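Local coordinates for uncharacterized protein (Acinetobacter baumannii, PDB 4PAR), which is a modification-dependent restriction endonuclease that recognises 5-hydroxymethylcytosine in DNA and cleaves the DNA, at residues F[43-48]-F[61-66]; F[70-75]-F[94-99]; F[176-181]-F[313-318]. The protein carries 3 engineered substitutions. All blocks are in the same frame, centred on the assembly; numbering follows the deposited sequence.

Contact 1 (F[43-48]-F[61-66]); sequences KFVTQQ and DLYFPQ
Q48 runs obliquely past the CD2-CE2 side of the Y63 ring. Q48 CB stands 3.9 Å from both CB and CD2 of Y63. Q48 CG, set anti to the backbone N (chi1 173°), comes closest, 3.5 Å from CD2 of Y63. The bend at chi2 then turns the amide back, keeping Q48 CD at 4.0 Å and Q48 OE1 at 3.8 Å from that same Y63 CD2. Amide and ring planes are 76° apart, which rules out a parallel stack; H70 stacks with this ring.

V45 and Y63 form an antiparallel hydrogen-bonded pair: V45 N donates to Y63 O and Y63 N to V45 O, each at 2.7 Å and each in the carbonyl plane. On one face of the sheet V45 also meets P65. Near the other, F44 packs its CB on CE1 of F64 (3.6 Å) and its CD1 on the CD1 of L62, whose side chain also reaches helix 26-37. Where both chains turn a corner, at Q47 and D61, Q47 N donates to D61 O from above the carbonyl plane, while Q47 and Q48 both face T60, a G1 beta bulge. This is a bulged beta hairpin of strands 45-51 and 57-64 within the PD-(D/E)XK nuclease fold.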
# COMPACT_ATOMS: atom_id res chain seq x y z
N LYS F 43 -8.38 6.00 30.12
CA LYS F 43 -7.85 5.77 28.78
C LYS F 43 -7.71 4.27 28.56
O LYS F 43 -7.42 3.54 29.50
CB LYS F 43 -6.50 6.48 28.59
CG LYS F 43 -5.93 6.35 27.18
CD LYS F 43 -4.65 7.16 27.01
CE LYS F 43 -4.06 6.96 25.62
NZ LYS F 43 -2.81 7.75 25.41
N PHE F 44 -7.95 3.82 27.34
CA PHE F 44 -7.79 2.41 27.02
C PHE F 44 -7.18 2.22 25.63
O PHE F 44 -7.30 3.08 24.76
CB PHE F 44 -9.12 1.66 27.13
CG PHE F 44 -10.14 2.08 26.10
CD1 PHE F 44 -10.17 1.49 24.85
CD2 PHE F 44 -11.09 3.03 26.41
CE1 PHE F 44 -11.10 1.87 23.92
CE2 PHE F 44 -12.02 3.41 25.47
CZ PHE F 44 -12.03 2.83 24.23
N VAL F 45 -6.52 1.08 25.44
CA VAL F 45 -5.89 0.75 24.16
C VAL F 45 -6.23 -0.69 23.79
O VAL F 45 -6.18 -1.59 24.64
CB VAL F 45 -4.35 0.91 24.22
CG1 VAL F 45 -3.74 0.77 22.83
CG2 VAL F 45 -3.96 2.24 24.83
N THR F 46 -6.58 -0.92 22.53
CA THR F 46 -6.82 -2.29 22.05
C THR F 46 -5.64 -2.80 21.24
O THR F 46 -5.01 -2.05 20.50
CB THR F 46 -8.09 -2.39 21.18
OG1 THR F 46 -8.00 -1.46 20.09
CG2 THR F 46 -9.34 -2.11 22.00
N GLN F 47 -5.36 -4.09 21.37
CA GLN F 47 -4.28 -4.74 20.65
C GLN F 47 -2.94 -4.10 20.99
O GLN F 47 -2.14 -3.79 20.11
CB GLN F 47 -4.54 -4.69 19.14
CG GLN F 47 -5.83 -5.34 18.76
CD GLN F 47 -6.01 -5.43 17.27
OE1 GLN F 47 -5.12 -5.06 16.50
NE2 GLN F 47 -7.16 -5.94 16.84
N GLN F 48 -2.72 -3.90 22.28
CA GLN F 48 -1.48 -3.30 22.75
C GLN F 48 -0.36 -4.31 22.67
O GLN F 48 -0.46 -5.39 23.26
CB GLN F 48 -1.63 -2.79 24.18
CG GLN F 48 -0.34 -2.30 24.80
CD GLN F 48 0.23 -1.09 24.10
OE1 GLN F 48 -0.43 -0.06 23.97
NE2 GLN F 48 1.46 -1.21 23.63
N ASP F 61 -5.63 -7.73 24.24
CA ASP F 61 -6.82 -7.26 23.56
C ASP F 61 -7.33 -5.92 24.10
O ASP F 61 -7.70 -5.04 23.33
CB ASP F 61 -7.93 -8.31 23.65
CG ASP F 61 -7.56 -9.60 22.93
OD1 ASP F 61 -7.09 -9.52 21.77
OD2 ASP F 61 -7.72 -10.68 23.54
N LEU F 62 -7.34 -5.77 25.42
CA LEU F 62 -7.71 -4.48 26.00
C LEU F 62 -6.69 -4.05 27.07
O LEU F 62 -6.24 -4.86 27.86
CB LEU F 62 -9.12 -4.55 26.59
CG LEU F 62 -9.68 -3.24 27.16
CD1 LEU F 62 -9.84 -2.21 26.07
CD2 LEU F 62 -11.00 -3.49 27.87
N TYR F 63 -6.31 -2.77 27.06
CA TYR F 63 -5.27 -2.27 27.98
C TYR F 63 -5.59 -0.90 28.58
O TYR F 63 -5.80 0.07 27.86
CB TYR F 63 -3.93 -2.21 27.25
CG TYR F 63 -2.81 -1.52 28.02
CD1 TYR F 63 -2.60 -1.77 29.37
CD2 TYR F 63 -1.95 -0.65 27.37
CE1 TYR F 63 -1.57 -1.15 30.06
CE2 TYR F 63 -0.92 -0.03 28.05
CZ TYR F 63 -0.73 -0.29 29.39
OH TYR F 63 0.31 0.34 30.06
N PHE F 64 -5.61 -0.84 29.91
CA PHE F 64 -5.73 0.43 30.63
C PHE F 64 -4.38 0.80 31.23
O PHE F 64 -3.93 0.18 32.20
CB PHE F 64 -6.79 0.34 31.73
CG PHE F 64 -8.14 -0.06 31.23
CD1 PHE F 64 -9.02 0.89 30.75
CD2 PHE F 64 -8.54 -1.38 31.26
CE1 PHE F 64 -10.28 0.53 30.30
CE2 PHE F 64 -9.79 -1.75 30.82
CZ PHE F 64 -10.66 -0.80 30.33
N PRO F 65 -3.72 1.82 30.65
CA PRO F 65 -2.38 2.28 31.01
C PRO F 65 -2.32 2.92 32.39
O PRO F 65 -1.33 2.74 33.10
CB PRO F 65 -2.06 3.32 29.93
CG PRO F 65 -2.97 2.99 28.81
CD PRO F 65 -4.22 2.51 29.46
N GLN F 66 -3.35 3.66 32.75
CA GLN F 66 -3.37 4.37 34.02
C GLN F 66 -3.44 3.40 35.19
O GLN F 66 -2.88 3.65 36.25
CB GLN F 66 -4.55 5.33 34.08
CG GLN F 66 -4.63 6.27 32.90
CD GLN F 66 -5.85 7.15 32.95
OE1 GLN F 66 -5.99 8.07 32.16
NE2 GLN F 66 -6.75 6.86 33.88

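Contact 2 (F[70-75]-F[94-99]); sequences HIEVDE and EPLYSI
Strand 70-74 of the central nuclease sheet meets the short strand 97-99, together with the loop leading into it, through E72 and Y97. The segment axes make an angle of 93° and stay 10.5 Å apart at their closest, so side chains rather than backbone pairing must bridge them.

E72 reaches across with an extended side chain. Its CG is anti to the backbone N (chi1 177°), and the carboxylate is carried to the backbone just before and at the start of strand 97-99. There E72 OE2 takes the N-H of L96 on its syn lone pair at 2.6 Å. The bonds from L96 N to E72 OE1 and from Y97 N to E72 OE2, both 3.3 Å, are weak. The carboxylate therefore sits against two successive backbone N-H groups, with CB of P95 3.4 Å from E72 OE2; a salt bridge from R122 engages OE1.

In the PD-(D/E)XK fold of this domain, strand 69-74 runs between strands 57-64 and 119-124, whereas strand 97-99 pairs with 85-87 in a separate two-stranded sheet. Y97 spans the gap between the sheets. The E72 carboxyl carbon lies in the plane of the Y97 ring, at its edge, and the carboxylate and ring planes are 80° apart. At the far end of the ring, E75 N donates to Y97 OH at 2.5 Å. G76 N also binds this hydroxyl, and K23 makes a cation-pi contact with the ring. L96, crossing D74 at about a right angle, brings L96 CD2 to 3.5 Å from D74 OD2.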
# COMPACT_ATOMS: atom_id res chain seq x y z
N HIS F 70 -4.49 -5.31 32.04
CA HIS F 70 -4.78 -5.88 30.74
C HIS F 70 -5.93 -6.87 30.82
O HIS F 70 -6.22 -7.43 31.87
CB HIS F 70 -3.56 -6.59 30.16
CG HIS F 70 -2.41 -5.68 29.88
ND1 HIS F 70 -2.12 -5.23 28.61
CD2 HIS F 70 -1.47 -5.15 30.70
CE1 HIS F 70 -1.05 -4.46 28.66
NE2 HIS F 70 -0.64 -4.39 29.91
N ILE F 71 -6.57 -7.05 29.68
CA ILE F 71 -7.61 -8.04 29.51
C ILE F 71 -7.32 -8.80 28.23
O ILE F 71 -7.13 -8.21 27.15
CB ILE F 71 -9.00 -7.40 29.47
CG1 ILE F 71 -9.32 -6.80 30.84
CG2 ILE F 71 -10.04 -8.43 29.09
CD1 ILE F 71 -10.07 -5.50 30.77
N GLU F 72 -7.26 -10.12 28.38
CA GLU F 72 -7.00 -11.03 27.28
C GLU F 72 -8.16 -12.02 27.11
O GLU F 72 -8.58 -12.67 28.07
CB GLU F 72 -5.70 -11.79 27.53
CG GLU F 72 -5.37 -12.82 26.48
CD GLU F 72 -4.16 -13.66 26.85
OE1 GLU F 72 -4.14 -14.21 27.96
OE2 GLU F 72 -3.24 -13.76 26.01
N VAL F 73 -8.68 -12.11 25.89
CA VAL F 73 -9.62 -13.16 25.56
C VAL F 73 -8.88 -14.47 25.31
O VAL F 73 -7.97 -14.53 24.47
CB VAL F 73 -10.46 -12.80 24.32
CG1 VAL F 73 -11.22 -14.01 23.82
CG2 VAL F 73 -11.40 -11.64 24.64
N ASP F 74 -9.24 -15.52 26.06
CA ASP F 74 -8.69 -16.85 25.83
C ASP F 74 -9.67 -17.70 25.04
O ASP F 74 -10.78 -17.98 25.48
CB ASP F 74 -8.35 -17.57 27.15
CG ASP F 74 -7.63 -18.92 26.92
OD1 ASP F 74 -7.55 -19.39 25.76
OD2 ASP F 74 -7.14 -19.52 27.91
N GLU F 75 -9.24 -18.01 23.83
CA GLU F 75 -9.79 -19.05 23.02
C GLU F 75 -8.71 -20.09 22.87
O GLU F 75 -8.94 -21.27 23.03
CB GLU F 75 -10.11 -18.51 21.65
CG GLU F 75 -10.65 -17.10 21.68
CD GLU F 75 -11.01 -16.62 20.30
OE1 GLU F 75 -10.70 -17.33 19.34
OE2 GLU F 75 -11.59 -15.53 20.17
N GLU F 94 1.72 -12.78 32.17
CA GLU F 94 1.95 -12.45 30.77
C GLU F 94 0.91 -13.12 29.87
O GLU F 94 0.38 -14.17 30.22
CB GLU F 94 3.36 -12.86 30.36
CG GLU F 94 4.45 -12.22 31.19
CD GLU F 94 5.84 -12.62 30.72
OE1 GLU F 94 5.93 -13.54 29.88
OE2 GLU F 94 6.83 -12.02 31.19
N PRO F 95 0.62 -12.52 28.70
CA PRO F 95 -0.43 -13.04 27.81
C PRO F 95 -0.14 -14.44 27.28
O PRO F 95 1.00 -14.89 27.30
CB PRO F 95 -0.45 -12.02 26.67
CG PRO F 95 0.87 -11.37 26.71
CD PRO F 95 1.24 -11.30 28.15
N LEU F 96 -1.18 -15.13 26.83
CA LEU F 96 -1.04 -16.47 26.29
C LEU F 96 -0.72 -16.46 24.80
O LEU F 96 -0.26 -17.46 24.24
CB LEU F 96 -2.32 -17.29 26.53
CG LEU F 96 -2.62 -17.90 27.90
CD1 LEU F 96 -1.85 -17.25 29.03
CD2 LEU F 96 -4.12 -17.82 28.18
N TYR F 97 -0.95 -15.32 24.15
CA TYR F 97 -0.83 -15.25 22.70
C TYR F 97 0.37 -14.42 22.30
O TYR F 97 0.54 -13.30 22.78
CB TYR F 97 -2.09 -14.65 22.07
CG TYR F 97 -3.36 -15.41 22.34
CD1 TYR F 97 -4.08 -15.20 23.51
CD2 TYR F 97 -3.85 -16.33 21.43
CE1 TYR F 97 -5.25 -15.88 23.77
CE2 TYR F 97 -5.02 -17.02 21.67
CZ TYR F 97 -5.71 -16.79 22.85
OH TYR F 97 -6.88 -17.47 23.12
N SER F 98 1.19 -14.96 21.40
CA SER F 98 2.41 -14.28 20.99
C SER F 98 2.55 -14.27 19.47
O SER F 98 1.70 -14.79 18.76
CB SER F 98 3.62 -14.95 21.63
OG SER F 98 3.61 -16.35 21.38
N ILE F 99 3.63 -13.68 18.98
CA ILE F 99 3.88 -13.59 17.55
C ILE F 99 5.14 -14.37 17.21
O ILE F 99 6.09 -14.38 17.99
CB ILE F 99 4.03 -12.14 17.09
CG1 ILE F 99 2.96 -11.26 17.73
CG2 ILE F 99 4.00 -12.03 15.58
CD1 ILE F 99 1.55 -11.69 17.39

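Contact 3 (F[176-181]-F[313-318]); sequences TYIDLG and TYSPKE
The flat peptide carbonyl of Y177 is taken from both faces: G181 N approaches on one side of its plane and T313 OG1 on the opposite side. The bond from T313 OG1 to Y177 O measures 3.1 Å, with the hydroxyl tilted 28° from the carbonyl plane. G181 N, at 3.0 Å from Y177 O, completes a helical i to i+4 bond. One acceptor thus serves the last turn of helix 174-180 and the chain that passes beside it. The carbonyl of G181 is used differently, on one face: T313 N donates to G181 O at 2.9 Å from well above the plane, 50° out of it. As for the rings, that of Y177 leads away from the contact, its hydroxyl bound to E171 O, and that of Y314 meets Y217 with planes about 10° apart.

These bonds mark the place where the helix ends and the sheet of the SRA-like domain begins. G181 is the first residue to leave helical backbone angles, with a positive phi that suits glycine, and the chain then enters strand 182-184. That strand pairs antiparallel with 302-312, so the bond of T313 to G181 falls just before the start of strand 182-184 and just after the end of strand 302-312.

T313 is the buried residue among those that touch. Its OG1 sits between the backbone N and the carbonyl carbon, and this brings T313 OG1 over the helix, 3.2 Å from I178 CA; the methyl T313 CG2 lies 3.5 Å from Y177 O. Farther out, I178 spreads its two branches along the departing tail. I178 CG2 comes to 3.9 Å from S315 OG, while I178 CD1 reaches 4.1 Å from Y314 O and, more loosely, 4.4 Å from CD of P316.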
# COMPACT_ATOMS: atom_id res chain seq x y z
N THR F 176 1.46 21.37 29.22
CA THR F 176 0.79 20.74 30.34
C THR F 176 1.76 19.97 31.24
O THR F 176 1.58 19.92 32.45
CB THR F 176 -0.31 19.78 29.85
OG1 THR F 176 0.30 18.70 29.14
CG2 THR F 176 -1.26 20.53 28.93
N TYR F 177 2.77 19.36 30.63
CA TYR F 177 3.78 18.62 31.39
C TYR F 177 4.79 19.57 32.03
O TYR F 177 5.36 19.26 33.07
CB TYR F 177 4.49 17.60 30.50
CG TYR F 177 3.60 16.45 30.08
CD1 TYR F 177 3.20 15.50 31.01
CD2 TYR F 177 3.17 16.32 28.77
CE1 TYR F 177 2.39 14.44 30.64
CE2 TYR F 177 2.36 15.27 28.39
CZ TYR F 177 1.97 14.33 29.33
OH TYR F 177 1.16 13.28 28.95
N ILE F 178 5.00 20.72 31.40
CA ILE F 178 5.80 21.77 32.03
C ILE F 178 5.08 22.26 33.28
O ILE F 178 5.68 22.43 34.33
CB ILE F 178 6.06 22.95 31.07
CG1 ILE F 178 6.93 22.50 29.89
CG2 ILE F 178 6.72 24.10 31.80
CD1 ILE F 178 7.05 23.53 28.79
N ASP F 179 3.77 22.45 33.16
CA ASP F 179 2.92 22.86 34.28
C ASP F 179 2.86 21.81 35.38
O ASP F 179 2.83 22.15 36.56
CB ASP F 179 1.50 23.16 33.79
CG ASP F 179 1.44 24.35 32.86
OD1 ASP F 179 2.51 24.90 32.51
OD2 ASP F 179 0.32 24.73 32.46
N LEU F 180 2.83 20.55 34.99
CA LEU F 180 2.78 19.46 35.95
C LEU F 180 4.09 19.41 36.73
O LEU F 180 4.10 19.17 37.94
CB LEU F 180 2.52 18.12 35.25
CG LEU F 180 2.28 16.89 36.13
CD1 LEU F 180 1.11 17.13 37.08
CD2 LEU F 180 2.05 15.65 35.29
N GLY F 181 5.18 19.66 36.02
CA GLY F 181 6.49 19.70 36.64
C GLY F 181 7.32 18.45 36.37
O GLY F 181 8.54 18.48 36.50
N THR F 313 10.60 18.85 34.51
CA THR F 313 10.58 19.63 33.28
C THR F 313 11.02 21.07 33.52
O THR F 313 11.24 21.48 34.66
CB THR F 313 9.18 19.63 32.65
OG1 THR F 313 8.27 20.32 33.52
CG2 THR F 313 8.69 18.21 32.44
N TYR F 314 11.13 21.84 32.44
CA TYR F 314 11.62 23.22 32.54
C TYR F 314 11.00 24.14 31.48
O TYR F 314 10.79 23.73 30.34
CB TYR F 314 13.14 23.26 32.43
CG TYR F 314 13.88 22.45 33.48
CD1 TYR F 314 14.11 22.97 34.75
CD2 TYR F 314 14.35 21.17 33.19
CE1 TYR F 314 14.78 22.23 35.71
CE2 TYR F 314 15.03 20.43 34.15
CZ TYR F 314 15.24 20.96 35.41
OH TYR F 314 15.91 20.23 36.36
N SER F 315 10.73 25.38 31.87
CA SER F 315 10.18 26.38 30.95
C SER F 315 11.19 26.75 29.86
O SER F 315 12.39 26.59 30.07
CB SER F 315 9.75 27.63 31.72
OG SER F 315 8.75 27.32 32.69
N PRO F 316 10.71 27.23 28.70
CA PRO F 316 11.58 27.69 27.61
C PRO F 316 12.66 28.67 28.06
O PRO F 316 12.41 29.49 28.95
CB PRO F 316 10.59 28.37 26.65
CG PRO F 316 9.33 27.60 26.84
CD PRO F 316 9.29 27.26 28.31
N LYS F 317 13.84 28.58 27.45
CA LYS F 317 15.00 29.35 27.89
C LYS F 317 15.36 30.46 26.91
O LYS F 317 15.60 30.20 25.73
CB LYS F 317 16.19 28.42 28.10
CG LYS F 317 17.36 29.02 28.87
CD LYS F 317 18.37 27.95 29.24
CE LYS F 317 19.42 28.48 30.20
NZ LYS F 317 20.30 27.39 30.72
N GLU F 318 15.41 31.70 27.40
CA GLU F 318 15.79 32.83 26.57
C GLU F 318 16.71 33.78 27.33
O GLU F 318 17.91 33.81 27.10
CB GLU F 318 14.55 33.58 26.07
CG GLU F 318 14.86 34.75 25.14
CD GLU F 318 15.53 34.30 23.85
OE1 GLU F 318 15.13 33.24 23.31
OE2 GLU F 318 16.44 35.00 23.37

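In the fold
Contacts 1 and 2 are buried and share the nuclease sheet: strands 57-64 and 69-74 are neighbours in it, and they touch directly where I71 N meets L62 O, V73 N meets D61 OD2 and H70 stacks on Y63. Their chemistry differs with position. Contact 1 joins adjacent strands, mainly by backbone bonds and apolar side chains; contact 2 bridges two separate sheets, mainly by a carboxylate and a tyrosine hydroxyl binding backbone N-H groups. Contact 3 lies at the surface of the SRA-like part, its centre about 28 Å from that of contact 1 and about 39 Å from that of contact 2, and ties a helix end to the C-terminal tail with two hydrogen bonds.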